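Local atomic coordinates of C381 turret protein (Sulfolobus turreted icosahedral virus, PDB entry 4IND), a protein that probably forms the turrets that project from the icosahedral capsid of this archaeal virus, assembling as a pentamer of chains that each carry three jelly-roll domains. Residues F271-V276 and T366-L371; Q282-I287 and Q353-G358; H296-Y301 and V372-A377; K300-S305 and P342-R347; L316-L321 and R347-I352. All coordinates share one frame; numbering follows the deposited sequence.

Contact 1 of 5, residues F271-V276 and T366-L371; sequences FVTQSV and TITLIL
Val272 pairs with Leu371, and Thr273 with Ile370, where two antiparallel strands of the third jelly roll run side by side. Strand 266-278 is an outermost strand of its four-stranded sheet in this chain, and strand 365-377 is the next one in. The hydrogen-bonded pairs Val272-Leu371, Gln274-Leu369 and Val276-Ile367 are on the face turned to the second sheet, with Val276, Ile367, Leu369 and Leu371 buried. There CG1 of Val272 lies alongside CB of Leu371 at 3.9 Å. CB of Val276 meets CG1 of Ile367 at 4.1 Å. Gln274 bends at chi2 (68°), and its NE2 donates to Ser275 O within its own strand, 3.1 Å away. Phe271 has CG anti to N (chi1 177°), which swings the ring over to the neighbouring strand. Its CZ meets CB of Ile370 at 3.9 Å. The same ring makes an edge-to-face contact with Trp331 of a neighbouring subunit. Thr273, Ser275 and Thr368 share the other face with Ile370. The methyl CG2 of Thr368 packs 3.2 Å from OG1 of Thr273, which also makes a weak bond to Leu369 O. Ser275 OG and Thr368 OG1 are hydrogen-bonded at 2.9 Å.

Contact 2 of 5, residues Q282-I287 and Q353-G358; sequences QVTQSI and QLVANG
Four backbone hydrogen bonds join Val283 to Ala356 and Gln285 to Leu354. They are short and straight: Val283 N reaches Ala356 O at 2.7 Å (N-H...O 173°), and Gln285 N reaches Leu354 O at 2.8 Å. Between these pairs, CA-H...O contacts fill in, such as Val355 CA to Val283 O at 3.4 Å. The ladder ties strand 283-289 to strand 351-358 in the second sheet of the jelly-roll sandwich, the one packed against the sheet of strands 266-278 and 365-377. Strand 283-289 is its outermost strand on this side within the chain. Side chains pack on both faces. On the inner face, CD1 of Ile287 comes within 4.3 Å of CB of Leu354, and Ile287 also packs on Leu369 and Leu371 of the opposing sheet. On the outer face, Thr284 and Val355 stand side by side, with CG2 of Thr284 4.1 Å from CG2 of Val355. The polar side chains lie across their neighbours. Gln353 has CG between N and the carbonyl carbon (chi1 66°), so its amide passes the methyl CG2 of Thr284, with OE1 3.5 Å away; its NE2 bonds Gln317. Gln282 is extended and crosses Val355, its NE2 3.7 Å from CG1 and hydrogen-bonded to Gln313.

Contact 3 of 5, residues H296-Y301 and V372-A377; sequences HLRLKY and VYEQIA. With 2HP (dihydrogenphosphate ion), chain B.
His296 holds CG between its backbone N and carbonyl carbon (chi1 62°), which brings the imidazole across to Ile376. CB of Ile376 lies over one ring face, toward its rim (4.0 Å from the centroid, 21° off the normal), a CH-pi contact; CG2, anti to N, comes to CE1 of His296 at 3.6 Å. The ring edge meets the bound dihydrogenphosphate. NE2 gives a fairly straight hydrogen bond to its O1 at 2.8 Å, and a weak bent one to O2. CD1 of Ile376 lies 3.2 Å from the same O1, and Lys231 also bonds the anion. ND1 is held by Gly378 O, which would help fix the ring's rotation. Strands 295-305 and 365-377 are the two central strands of this jelly-roll sheet. Their antiparallel ladder shifts at a classic beta bulge, where Lys300 and Tyr301 both face Val372. Lys300 N reaches Val372 O at 2.9 Å, while Tyr301 N makes only a weak bond to it. On the same face as His296, Arg298 runs extended beside Glu374, their planar groups 81° apart. CD of Arg298 lies 3.7 Å from OE2 of Glu374, a buried oxygen with no hydrogen-bond partner in the model, and NH2 of Arg298 forms a salt bridge with Asp345 OD2 instead. On the other face, CD2 of Leu297 meets CD1 of Tyr373 at 3.9 Å, and CD2 of Leu299 packs 3.8 Å from CB of Tyr373.

Contact 4 of 5, residues K300-S305 and P342-R347; sequences KYASVS and PSWDIR
Lys300 and Asp345 lie 5.0 Å apart at their CA atoms, where strand 295-305 passes the loop leading into strand 346-349, and no backbone hydrogen bond links the two segments. The carbonyl oxygens Lys300 O and Trp344 O come near each other without a bond. Lys300 O is instead hydrogen-bonded by Ser343 OG of a neighbouring subunit. The contact rests on one salt bridge and one indole. Lys300 bends at chi2 and chi3, and this folds its amino group back alongside Asp345. NZ meets OD1 of Asp345 at 3.2 Å, from above the carboxylate plane, 65° out of it. The other oxygen of this carboxylate is taken by Arg298, so two cations share one acid, which would probably keep it ionised. Trp344 has CG anti to N (chi1 -169°), which sends its six-membered ring to the strand. The ring edge meets the backbone in plane, with CZ3 3.6 Å from Tyr301 N. CH2 packs on the methyl CB of Ala302 at 4.1 Å. The indole NE1 is hydrogen-bonded to Val330 O, and CG1 of Ile346 lies over one face. Trp331 meets the indole edge-to-face. Within this jelly roll, Leu299 of strand 295-305 and Leu316 of strand 311-319 pack against the indole.

Contact 5 of 5, residues L316-L321 and R347-I352; sequences LQATNL and REINSI
The methyl of Ala318 is a small bump that meets CG2 of Ile349 at 3.9 Å. CD1 of Ile349 and CD1 of Ile352 also approach this methyl, but they clash with each other in the model, and their positions are doubtful. CG2 of Ile352, anti to N, meets CD1 of Leu316 at 3.6 Å. These side chains face the sandwich interior, where Ile349 and Ile352 also pack on Leu299. The chain turns a corner at Glu348, passing from strand 346-349 in one sheet of the jelly roll to strand 351-358 in the other. A classic beta bulge follows: Asn350 and Ser351 both face Thr319. Thr319 O accepts from both, from Asn350 N at 2.9 Å and Ser351 N at 3.2 Å, while Thr319 N bonds Ser351 O. Asn350 carries CG between N and the carbonyl carbon (chi1 54°), which points its amide at the end of the other segment. Its OD1 takes the N-H of Leu321 at 2.9 Å, nearly straight at 166°. On the far face, the Leu321 side chain leans over Ser351, CD1 touching CB at 3.5 Å. The hydroxyl of Ser351 is hydrogen-bonded to Tyr327 OH.

All five contacts lie in the third jelly-roll domain. Contacts 1, 3 and 4 follow one sheet, and contact 2 belongs to the facing one. Contact 5 joins the two through the corner at Glu348. Contacts 1 and 2 pack face to face, with centres about 11 Å apart, CG of Gln274 meeting CD1 of Ile287 at 3.7 Å. Contact 2 continues into contact 5, where Gln353 O lies 2.8 Å from Gln317 N. Contacts 3 and 4 share the bulge at Lys300 and Tyr301, and Leu299 N lies 2.8 Å from Ile346 O. The dihydrogenphosphate pocket takes His296 and Ile376 from contact 3, and from contact 5 Glu348, the side chain of which lies about 4 Å from the bound dihydrogenphosphate at the nearest atoms.

Contact 1 of 5, residues F271-V276 and T366-L371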
# COMPACT_ATOMS: atom_id res chain seq x y z
N PHE A 271 -25.75 8.04 20.39
CA PHE A 271 -26.84 8.97 20.23
C PHE A 271 -26.94 9.67 21.58
O PHE A 271 -27.14 9.03 22.61
CB PHE A 271 -28.12 8.18 19.95
CG PHE A 271 -29.35 9.02 19.82
CD1 PHE A 271 -29.93 9.22 18.56
CD2 PHE A 271 -29.97 9.57 20.93
CE1 PHE A 271 -31.10 9.98 18.42
CE2 PHE A 271 -31.15 10.33 20.81
CZ PHE A 271 -31.71 10.53 19.55
N VAL A 272 -26.81 10.99 21.57
CA VAL A 272 -26.82 11.74 22.82
C VAL A 272 -27.78 12.91 22.73
O VAL A 272 -28.09 13.40 21.64
CB VAL A 272 -25.40 12.21 23.23
CG1 VAL A 272 -24.88 13.26 22.26
CG2 VAL A 272 -25.42 12.77 24.64
N THR A 273 -28.28 13.32 23.88
CA THR A 273 -29.28 14.37 23.93
C THR A 273 -28.86 15.41 24.96
O THR A 273 -28.24 15.08 25.98
CB THR A 273 -30.67 13.80 24.28
OG1 THR A 273 -31.67 14.78 23.99
CG2 THR A 273 -30.74 13.44 25.75
N GLN A 274 -29.19 16.67 24.70
CA GLN A 274 -28.81 17.74 25.60
C GLN A 274 -29.84 18.84 25.53
O GLN A 274 -30.15 19.34 24.45
CB GLN A 274 -27.43 18.28 25.20
CG GLN A 274 -26.98 19.49 26.00
CD GLN A 274 -26.69 19.15 27.44
OE1 GLN A 274 -26.03 18.15 27.74
NE2 GLN A 274 -27.19 19.97 28.36
N SER A 275 -30.39 19.22 26.68
CA SER A 275 -31.35 20.32 26.73
C SER A 275 -30.69 21.62 27.13
O SER A 275 -29.70 21.64 27.87
CB SER A 275 -32.50 20.01 27.68
OG SER A 275 -33.39 19.08 27.09
N VAL A 276 -31.23 22.72 26.62
CA VAL A 276 -30.73 24.05 26.94
C VAL A 276 -31.92 24.95 27.15
O VAL A 276 -32.83 25.01 26.32
CB VAL A 276 -29.85 24.61 25.82
CG1 VAL A 276 -29.48 26.05 26.13
CG2 VAL A 276 -28.60 23.77 25.67
N THR A 366 -37.12 26.05 26.14
CA THR A 366 -36.21 24.93 26.26
C THR A 366 -36.13 24.18 24.94
O THR A 366 -37.14 23.72 24.40
CB THR A 366 -36.63 23.96 27.38
OG1 THR A 366 -36.53 24.61 28.65
CG2 THR A 366 -35.73 22.73 27.39
N ILE A 367 -34.92 24.07 24.41
CA ILE A 367 -34.68 23.31 23.19
C ILE A 367 -33.85 22.09 23.52
O ILE A 367 -33.11 22.08 24.50
CB ILE A 367 -33.94 24.15 22.15
CG1 ILE A 367 -32.61 24.63 22.73
CG2 ILE A 367 -34.78 25.35 21.73
CD1 ILE A 367 -31.77 25.40 21.74
N THR A 368 -33.98 21.06 22.70
CA THR A 368 -33.26 19.83 22.94
C THR A 368 -32.49 19.43 21.70
O THR A 368 -33.08 19.28 20.63
CB THR A 368 -34.21 18.70 23.35
OG1 THR A 368 -34.85 19.06 24.59
CG2 THR A 368 -33.44 17.39 23.54
N LEU A 369 -31.18 19.28 21.86
CA LEU A 369 -30.30 18.86 20.79
C LEU A 369 -30.14 17.35 20.88
O LEU A 369 -29.94 16.81 21.96
CB LEU A 369 -28.93 19.53 20.96
CG LEU A 369 -27.81 19.02 20.06
CD1 LEU A 369 -28.10 19.40 18.63
CD2 LEU A 369 -26.44 19.57 20.50
N ILE A 370 -30.26 16.67 19.75
CA ILE A 370 -29.83 15.29 19.69
C ILE A 370 -28.70 15.21 18.68
O ILE A 370 -28.65 15.97 17.70
CB ILE A 370 -30.96 14.31 19.32
CG1 ILE A 370 -31.40 14.51 17.88
CG2 ILE A 370 -32.16 14.48 20.25
CD1 ILE A 370 -32.68 13.77 17.56
N LEU A 371 -27.77 14.31 18.94
CA LEU A 371 -26.55 14.22 18.16
C LEU A 371 -26.14 12.75 18.08
O LEU A 371 -26.23 12.02 19.07
CB LEU A 371 -25.47 15.07 18.83
CG LEU A 371 -24.06 15.03 18.27
CD1 LEU A 371 -24.04 15.56 16.85
CD2 LEU A 371 -23.11 15.82 19.16

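Contact 2 of 5, residues Q282-I287 and Q353-G358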
# COMPACT_ATOMS: atom_id res chain seq x y z
N GLN A 282 -27.57 34.90 25.57
CA GLN A 282 -26.86 33.88 24.82
C GLN A 282 -26.27 32.84 25.77
O GLN A 282 -25.73 33.18 26.82
CB GLN A 282 -25.76 34.52 23.97
CG GLN A 282 -25.05 33.52 23.08
CD GLN A 282 -23.87 34.12 22.37
OE1 GLN A 282 -22.83 34.36 22.97
NE2 GLN A 282 -24.02 34.36 21.07
N VAL A 283 -26.40 31.58 25.39
CA VAL A 283 -25.81 30.49 26.15
C VAL A 283 -24.87 29.72 25.26
O VAL A 283 -25.21 29.41 24.12
CB VAL A 283 -26.89 29.53 26.67
CG1 VAL A 283 -26.25 28.28 27.25
CG2 VAL A 283 -27.77 30.22 27.70
N THR A 284 -23.67 29.44 25.76
CA THR A 284 -22.74 28.55 25.07
C THR A 284 -22.63 27.27 25.89
O THR A 284 -22.06 27.27 26.99
CB THR A 284 -21.36 29.20 24.88
OG1 THR A 284 -21.49 30.35 24.04
CG2 THR A 284 -20.40 28.22 24.25
N GLN A 285 -23.18 26.19 25.35
CA GLN A 285 -23.23 24.93 26.07
C GLN A 285 -22.28 23.91 25.47
O GLN A 285 -22.40 23.55 24.29
CB GLN A 285 -24.65 24.38 26.02
CG GLN A 285 -24.80 22.97 26.55
CD GLN A 285 -24.66 22.91 28.05
OE1 GLN A 285 -25.43 23.54 28.77
NE2 GLN A 285 -23.69 22.14 28.53
N SER A 286 -21.32 23.44 26.26
CA SER A 286 -20.42 22.39 25.79
C SER A 286 -21.21 21.11 25.67
O SER A 286 -22.00 20.77 26.55
CB SER A 286 -19.25 22.20 26.75
OG SER A 286 -18.46 21.09 26.35
N ILE A 287 -21.01 20.39 24.56
CA ILE A 287 -21.68 19.11 24.37
C ILE A 287 -20.68 18.01 24.63
O ILE A 287 -20.96 17.04 25.34
CB ILE A 287 -22.21 18.96 22.94
CG1 ILE A 287 -23.14 20.13 22.60
CG2 ILE A 287 -22.93 17.63 22.77
CD1 ILE A 287 -24.23 20.33 23.60
N GLN A 353 -19.80 22.39 20.69
CA GLN A 353 -20.63 23.20 21.57
C GLN A 353 -21.87 23.71 20.83
O GLN A 353 -21.89 23.79 19.59
CB GLN A 353 -19.84 24.37 22.17
CG GLN A 353 -19.40 25.40 21.13
CD GLN A 353 -18.51 26.48 21.72
OE1 GLN A 353 -17.88 26.29 22.77
NE2 GLN A 353 -18.46 27.63 21.04
N LEU A 354 -22.91 24.02 21.58
CA LEU A 354 -24.12 24.64 21.03
C LEU A 354 -24.21 26.07 21.53
O LEU A 354 -24.15 26.32 22.74
CB LEU A 354 -25.36 23.88 21.46
CG LEU A 354 -26.67 24.37 20.85
CD1 LEU A 354 -26.73 24.03 19.37
CD2 LEU A 354 -27.85 23.75 21.58
N VAL A 355 -24.34 27.00 20.60
CA VAL A 355 -24.49 28.39 20.97
C VAL A 355 -25.91 28.78 20.61
O VAL A 355 -26.34 28.62 19.47
CB VAL A 355 -23.48 29.29 20.23
CG1 VAL A 355 -23.67 30.75 20.64
CG2 VAL A 355 -22.05 28.84 20.52
N ALA A 356 -26.66 29.27 21.59
CA ALA A 356 -28.07 29.54 21.38
C ALA A 356 -28.48 30.80 22.11
O ALA A 356 -27.84 31.21 23.08
CB ALA A 356 -28.91 28.36 21.83
N ASN A 357 -29.56 31.42 21.64
CA ASN A 357 -30.09 32.61 22.27
C ASN A 357 -31.58 32.71 21.97
O ASN A 357 -32.06 32.19 20.96
CB ASN A 357 -29.35 33.85 21.77
CG ASN A 357 -29.57 35.06 22.66
OD1 ASN A 357 -30.33 35.00 23.64
ND2 ASN A 357 -28.90 36.16 22.34
N GLY A 358 -32.31 33.37 22.87
CA GLY A 358 -33.75 33.48 22.72
C GLY A 358 -34.46 33.45 24.06
O GLY A 358 -33.83 33.48 25.12

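Contact 3 of 5, residues H296-Y301 and V372-A377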
# COMPACT_ATOMS: atom_id res chain seq x y z
N HIS A 296 -10.65 11.41 18.96
CA HIS A 296 -11.34 12.53 18.35
C HIS A 296 -12.77 12.13 17.97
O HIS A 296 -13.19 11.02 18.27
CB HIS A 296 -10.57 13.09 17.15
CG HIS A 296 -10.38 12.11 16.03
ND1 HIS A 296 -9.37 11.18 16.01
CD2 HIS A 296 -11.07 11.95 14.87
CE1 HIS A 296 -9.45 10.47 14.90
NE2 HIS A 296 -10.47 10.92 14.19
N LEU A 297 -13.49 13.04 17.33
CA LEU A 297 -14.91 12.82 17.04
C LEU A 297 -15.23 12.87 15.56
O LEU A 297 -14.47 13.41 14.75
CB LEU A 297 -15.75 13.88 17.76
CG LEU A 297 -15.46 14.03 19.26
CD1 LEU A 297 -16.12 15.27 19.83
CD2 LEU A 297 -15.94 12.79 19.98
N ARG A 298 -16.39 12.32 15.22
CA ARG A 298 -16.95 12.47 13.88
C ARG A 298 -18.46 12.61 14.05
O ARG A 298 -19.10 11.75 14.67
CB ARG A 298 -16.61 11.25 13.04
CG ARG A 298 -17.11 11.34 11.63
CD ARG A 298 -16.55 10.23 10.79
NE ARG A 298 -16.85 10.47 9.38
CZ ARG A 298 -16.37 9.76 8.38
NH1 ARG A 298 -15.55 8.75 8.62
NH2 ARG A 298 -16.69 10.06 7.13
N LEU A 299 -19.04 13.69 13.55
CA LEU A 299 -20.48 13.94 13.74
C LEU A 299 -21.23 13.45 12.53
O LEU A 299 -20.83 13.76 11.40
CB LEU A 299 -20.77 15.42 13.94
CG LEU A 299 -19.92 16.19 14.95
CD1 LEU A 299 -20.49 17.60 15.14
CD2 LEU A 299 -19.86 15.45 16.26
N LYS A 300 -22.31 12.72 12.75
CA LYS A 300 -23.04 12.10 11.65
C LYS A 300 -24.41 12.74 11.43
O LYS A 300 -24.91 12.81 10.31
CB LYS A 300 -23.20 10.60 11.89
CG LYS A 300 -21.91 9.87 12.18
CD LYS A 300 -20.93 10.03 11.04
CE LYS A 300 -21.37 9.26 9.80
NZ LYS A 300 -20.29 9.21 8.77
N TYR A 301 -25.02 13.20 12.51
CA TYR A 301 -26.40 13.68 12.46
C TYR A 301 -26.71 14.55 13.67
O TYR A 301 -26.27 14.25 14.78
CB TYR A 301 -27.36 12.50 12.44
CG TYR A 301 -28.83 12.89 12.45
CD1 TYR A 301 -29.47 13.30 11.29
CD2 TYR A 301 -29.59 12.82 13.62
CE1 TYR A 301 -30.83 13.65 11.29
CE2 TYR A 301 -30.94 13.16 13.64
CZ TYR A 301 -31.55 13.58 12.47
OH TYR A 301 -32.90 13.92 12.48
N VAL A 372 -25.76 12.31 16.88
CA VAL A 372 -25.13 11.01 16.72
C VAL A 372 -23.70 11.27 16.31
O VAL A 372 -23.46 12.01 15.36
CB VAL A 372 -25.82 10.17 15.64
CG1 VAL A 372 -25.04 8.89 15.42
CG2 VAL A 372 -27.26 9.86 16.06
N TYR A 373 -22.76 10.67 17.03
CA TYR A 373 -21.34 10.89 16.74
C TYR A 373 -20.56 9.63 17.02
O TYR A 373 -21.01 8.76 17.78
CB TYR A 373 -20.79 12.03 17.60
CG TYR A 373 -20.63 11.66 19.06
CD1 TYR A 373 -19.44 11.14 19.54
CD2 TYR A 373 -21.68 11.83 19.96
CE1 TYR A 373 -19.29 10.80 20.87
CE2 TYR A 373 -21.54 11.50 21.30
CZ TYR A 373 -20.35 10.98 21.74
OH TYR A 373 -20.20 10.63 23.05
N GLU A 374 -19.39 9.52 16.40
CA GLU A 374 -18.47 8.45 16.69
C GLU A 374 -17.31 9.03 17.47
O GLU A 374 -16.89 10.17 17.21
CB GLU A 374 -17.93 7.82 15.40
CG GLU A 374 -18.98 7.26 14.45
CD GLU A 374 -18.36 6.74 13.14
OE1 GLU A 374 -18.99 5.91 12.46
OE2 GLU A 374 -17.23 7.16 12.79
N GLN A 375 -16.78 8.27 18.42
CA GLN A 375 -15.50 8.61 19.03
C GLN A 375 -14.45 7.69 18.43
O GLN A 375 -14.61 6.46 18.45
CB GLN A 375 -15.56 8.44 20.55
CG GLN A 375 -14.22 8.70 21.25
CD GLN A 375 -14.38 8.86 22.74
OE1 GLN A 375 -15.44 8.60 23.30
NE2 GLN A 375 -13.33 9.31 23.40
N ILE A 376 -13.39 8.28 17.89
CA ILE A 376 -12.43 7.54 17.11
C ILE A 376 -11.06 7.66 17.75
O ILE A 376 -10.67 8.73 18.20
CB ILE A 376 -12.40 8.07 15.68
CG1 ILE A 376 -13.80 7.86 15.06
CG2 ILE A 376 -11.31 7.40 14.87
CD1 ILE A 376 -14.05 8.60 13.78
N ALA A 377 -10.33 6.54 17.81
CA ALA A 377 -8.98 6.57 18.41
C ALA A 377 -8.08 7.51 17.65
O ALA A 377 -8.09 7.54 16.41
CB ALA A 377 -8.37 5.16 18.46
P 2HP B . -10.39 9.82 11.10
O1 2HP B . -11.66 9.71 11.91
O2 2HP B . -9.34 9.39 12.08
O3 2HP B . -10.20 11.30 10.63
O4 2HP B . -10.39 8.81 9.91

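Contact 4 of 5, residues K300-S305 and P342-R347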
# COMPACT_ATOMS: atom_id res chain seq x y z
N LYS A 300 -22.31 12.72 12.75
CA LYS A 300 -23.04 12.10 11.65
C LYS A 300 -24.41 12.74 11.43
O LYS A 300 -24.91 12.81 10.31
CB LYS A 300 -23.20 10.60 11.89
CG LYS A 300 -21.91 9.87 12.18
CD LYS A 300 -20.93 10.03 11.04
CE LYS A 300 -21.37 9.26 9.80
NZ LYS A 300 -20.29 9.21 8.77
N TYR A 301 -25.02 13.20 12.51
CA TYR A 301 -26.40 13.68 12.46
C TYR A 301 -26.71 14.55 13.67
O TYR A 301 -26.27 14.25 14.78
CB TYR A 301 -27.36 12.50 12.44
CG TYR A 301 -28.83 12.89 12.45
CD1 TYR A 301 -29.47 13.30 11.29
CD2 TYR A 301 -29.59 12.82 13.62
CE1 TYR A 301 -30.83 13.65 11.29
CE2 TYR A 301 -30.94 13.16 13.64
CZ TYR A 301 -31.55 13.58 12.47
OH TYR A 301 -32.90 13.92 12.48
N ALA A 302 -27.46 15.62 13.45
CA ALA A 302 -27.91 16.47 14.55
C ALA A 302 -29.30 17.02 14.28
O ALA A 302 -29.68 17.29 13.14
CB ALA A 302 -26.93 17.61 14.80
N SER A 303 -30.06 17.19 15.36
CA SER A 303 -31.42 17.70 15.24
C SER A 303 -31.76 18.48 16.50
O SER A 303 -31.26 18.18 17.59
CB SER A 303 -32.39 16.54 15.08
OG SER A 303 -33.69 17.02 14.79
N VAL A 304 -32.58 19.51 16.36
CA VAL A 304 -33.03 20.28 17.52
C VAL A 304 -34.54 20.33 17.52
O VAL A 304 -35.16 20.64 16.50
CB VAL A 304 -32.45 21.71 17.51
CG1 VAL A 304 -33.03 22.52 18.67
CG2 VAL A 304 -30.92 21.66 17.61
N SER A 305 -35.14 20.00 18.66
CA SER A 305 -36.58 20.11 18.82
C SER A 305 -36.87 21.24 19.78
O SER A 305 -36.04 21.57 20.64
CB SER A 305 -37.18 18.82 19.34
OG SER A 305 -36.61 18.46 20.58
N PRO A 342 -28.56 14.54 4.76
CA PRO A 342 -27.86 13.26 4.62
C PRO A 342 -26.35 13.37 4.39
O PRO A 342 -25.59 12.52 4.88
CB PRO A 342 -28.54 12.63 3.40
CG PRO A 342 -29.94 13.21 3.42
CD PRO A 342 -29.74 14.63 3.87
N SER A 343 -25.90 14.39 3.67
CA SER A 343 -24.47 14.50 3.33
C SER A 343 -23.63 15.15 4.43
O SER A 343 -22.41 15.24 4.32
CB SER A 343 -24.31 15.29 2.04
OG SER A 343 -24.73 16.62 2.23
N TRP A 344 -24.28 15.59 5.50
CA TRP A 344 -23.60 16.28 6.59
C TRP A 344 -22.79 15.29 7.39
O TRP A 344 -23.33 14.31 7.90
CB TRP A 344 -24.63 16.93 7.49
CG TRP A 344 -24.13 17.91 8.52
CD1 TRP A 344 -23.83 19.23 8.32
CD2 TRP A 344 -23.97 17.67 9.93
NE1 TRP A 344 -23.46 19.81 9.52
CE2 TRP A 344 -23.56 18.87 10.53
CE3 TRP A 344 -24.13 16.54 10.74
CZ2 TRP A 344 -23.29 18.99 11.89
CZ3 TRP A 344 -23.88 16.64 12.10
CH2 TRP A 344 -23.46 17.86 12.66
N ASP A 345 -21.50 15.56 7.49
CA ASP A 345 -20.55 14.66 8.12
C ASP A 345 -19.38 15.54 8.55
O ASP A 345 -18.72 16.17 7.71
CB ASP A 345 -20.12 13.61 7.08
CG ASP A 345 -19.06 12.66 7.60
OD1 ASP A 345 -19.17 12.22 8.76
OD2 ASP A 345 -18.13 12.34 6.83
N ILE A 346 -19.14 15.64 9.86
CA ILE A 346 -18.10 16.53 10.36
C ILE A 346 -16.95 15.69 10.90
O ILE A 346 -17.11 15.00 11.92
CB ILE A 346 -18.61 17.46 11.47
CG1 ILE A 346 -19.92 18.12 11.07
CG2 ILE A 346 -17.56 18.51 11.83
CD1 ILE A 346 -19.83 19.00 9.81
N ARG A 347 -15.80 15.77 10.24
CA ARG A 347 -14.65 14.97 10.65
C ARG A 347 -13.57 15.82 11.28
O ARG A 347 -13.59 17.05 11.20
CB ARG A 347 -14.06 14.22 9.46
CG ARG A 347 -15.05 13.98 8.34
CD ARG A 347 -14.71 12.73 7.55
NE ARG A 347 -13.32 12.66 7.14
CZ ARG A 347 -12.84 13.19 6.02
NH1 ARG A 347 -13.64 13.84 5.19
NH2 ARG A 347 -11.55 13.07 5.73

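Contact 5 of 5, residues L316-L321 and R347-I352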
# COMPACT_ATOMS: atom_id res chain seq x y z
N LEU A 316 -24.76 24.85 16.05
CA LEU A 316 -23.83 23.83 16.50
C LEU A 316 -22.45 24.21 15.98
O LEU A 316 -22.29 24.54 14.79
CB LEU A 316 -24.25 22.46 15.94
CG LEU A 316 -23.52 21.26 16.52
CD1 LEU A 316 -23.77 21.17 18.02
CD2 LEU A 316 -23.95 19.99 15.81
N GLN A 317 -21.45 24.19 16.86
CA GLN A 317 -20.09 24.55 16.49
C GLN A 317 -19.11 23.48 16.91
O GLN A 317 -19.33 22.77 17.90
CB GLN A 317 -19.71 25.89 17.14
CG GLN A 317 -20.73 26.97 16.95
CD GLN A 317 -20.23 28.31 17.42
OE1 GLN A 317 -19.59 28.43 18.46
NE2 GLN A 317 -20.50 29.34 16.64
N ALA A 318 -18.01 23.37 16.17
CA ALA A 318 -17.03 22.33 16.43
C ALA A 318 -15.66 22.85 16.09
O ALA A 318 -15.54 23.84 15.36
CB ALA A 318 -17.33 21.11 15.61
N THR A 319 -14.63 22.21 16.63
CA THR A 319 -13.27 22.52 16.23
C THR A 319 -12.31 21.42 16.62
O THR A 319 -12.62 20.56 17.44
CB THR A 319 -12.77 23.85 16.84
OG1 THR A 319 -11.54 24.22 16.21
CG2 THR A 319 -12.55 23.69 18.34
N ASN A 320 -11.13 21.46 16.00
CA ASN A 320 -9.97 20.75 16.50
C ASN A 320 -9.19 21.71 17.40
O ASN A 320 -8.44 22.56 16.91
CB ASN A 320 -9.10 20.25 15.35
CG ASN A 320 -7.74 19.77 15.83
OD1 ASN A 320 -7.52 19.66 17.04
ND2 ASN A 320 -6.84 19.47 14.90
N LEU A 321 -9.40 21.60 18.71
CA LEU A 321 -8.80 22.53 19.67
C LEU A 321 -7.28 22.53 19.65
O LEU A 321 -6.65 23.47 20.13
CB LEU A 321 -9.29 22.22 21.08
CG LEU A 321 -10.74 22.60 21.38
CD1 LEU A 321 -11.16 22.10 22.75
CD2 LEU A 321 -10.91 24.12 21.29
N ARG A 347 -15.80 15.77 10.24
CA ARG A 347 -14.65 14.97 10.65
C ARG A 347 -13.57 15.82 11.28
O ARG A 347 -13.59 17.05 11.20
CB ARG A 347 -14.06 14.22 9.46
CG ARG A 347 -15.05 13.98 8.34
CD ARG A 347 -14.71 12.73 7.55
NE ARG A 347 -13.32 12.66 7.14
CZ ARG A 347 -12.84 13.19 6.02
NH1 ARG A 347 -13.64 13.84 5.19
NH2 ARG A 347 -11.55 13.07 5.73
N GLU A 348 -12.62 15.13 11.93
CA GLU A 348 -11.42 15.76 12.47
C GLU A 348 -11.71 16.93 13.40
O GLU A 348 -11.16 18.00 13.26
CB GLU A 348 -10.46 16.17 11.36
CG GLU A 348 -9.74 14.99 10.75
CD GLU A 348 -8.42 15.36 10.14
OE1 GLU A 348 -7.48 15.69 10.91
OE2 GLU A 348 -8.32 15.33 8.89
N ILE A 349 -12.60 16.70 14.37
CA ILE A 349 -12.84 17.68 15.42
C ILE A 349 -12.70 16.94 16.75
O ILE A 349 -12.73 15.71 16.78
CB ILE A 349 -14.26 18.24 15.31
CG1 ILE A 349 -15.24 17.07 15.22
CG2 ILE A 349 -14.38 19.12 14.08
CD1 ILE A 349 -16.66 17.42 15.58
N ASN A 350 -12.59 17.67 17.85
CA ASN A 350 -12.50 17.01 19.15
C ASN A 350 -13.27 17.77 20.22
O ASN A 350 -13.21 17.44 21.40
CB ASN A 350 -11.04 16.77 19.58
CG ASN A 350 -10.21 18.04 19.56
OD1 ASN A 350 -10.74 19.14 19.61
ND2 ASN A 350 -8.88 17.88 19.47
N SER A 351 -13.98 18.80 19.80
CA SER A 351 -14.82 19.56 20.72
C SER A 351 -16.04 20.13 20.01
O SER A 351 -15.93 20.68 18.91
CB SER A 351 -14.02 20.66 21.40
OG SER A 351 -14.80 21.30 22.39
N ILE A 352 -17.20 19.98 20.65
CA ILE A 352 -18.49 20.41 20.11
C ILE A 352 -19.22 21.27 21.13
O ILE A 352 -19.27 20.91 22.31
CB ILE A 352 -19.42 19.22 19.85
CG1 ILE A 352 -18.70 18.15 19.05
CG2 ILE A 352 -20.70 19.66 19.15
CD1 ILE A 352 -18.31 18.62 17.69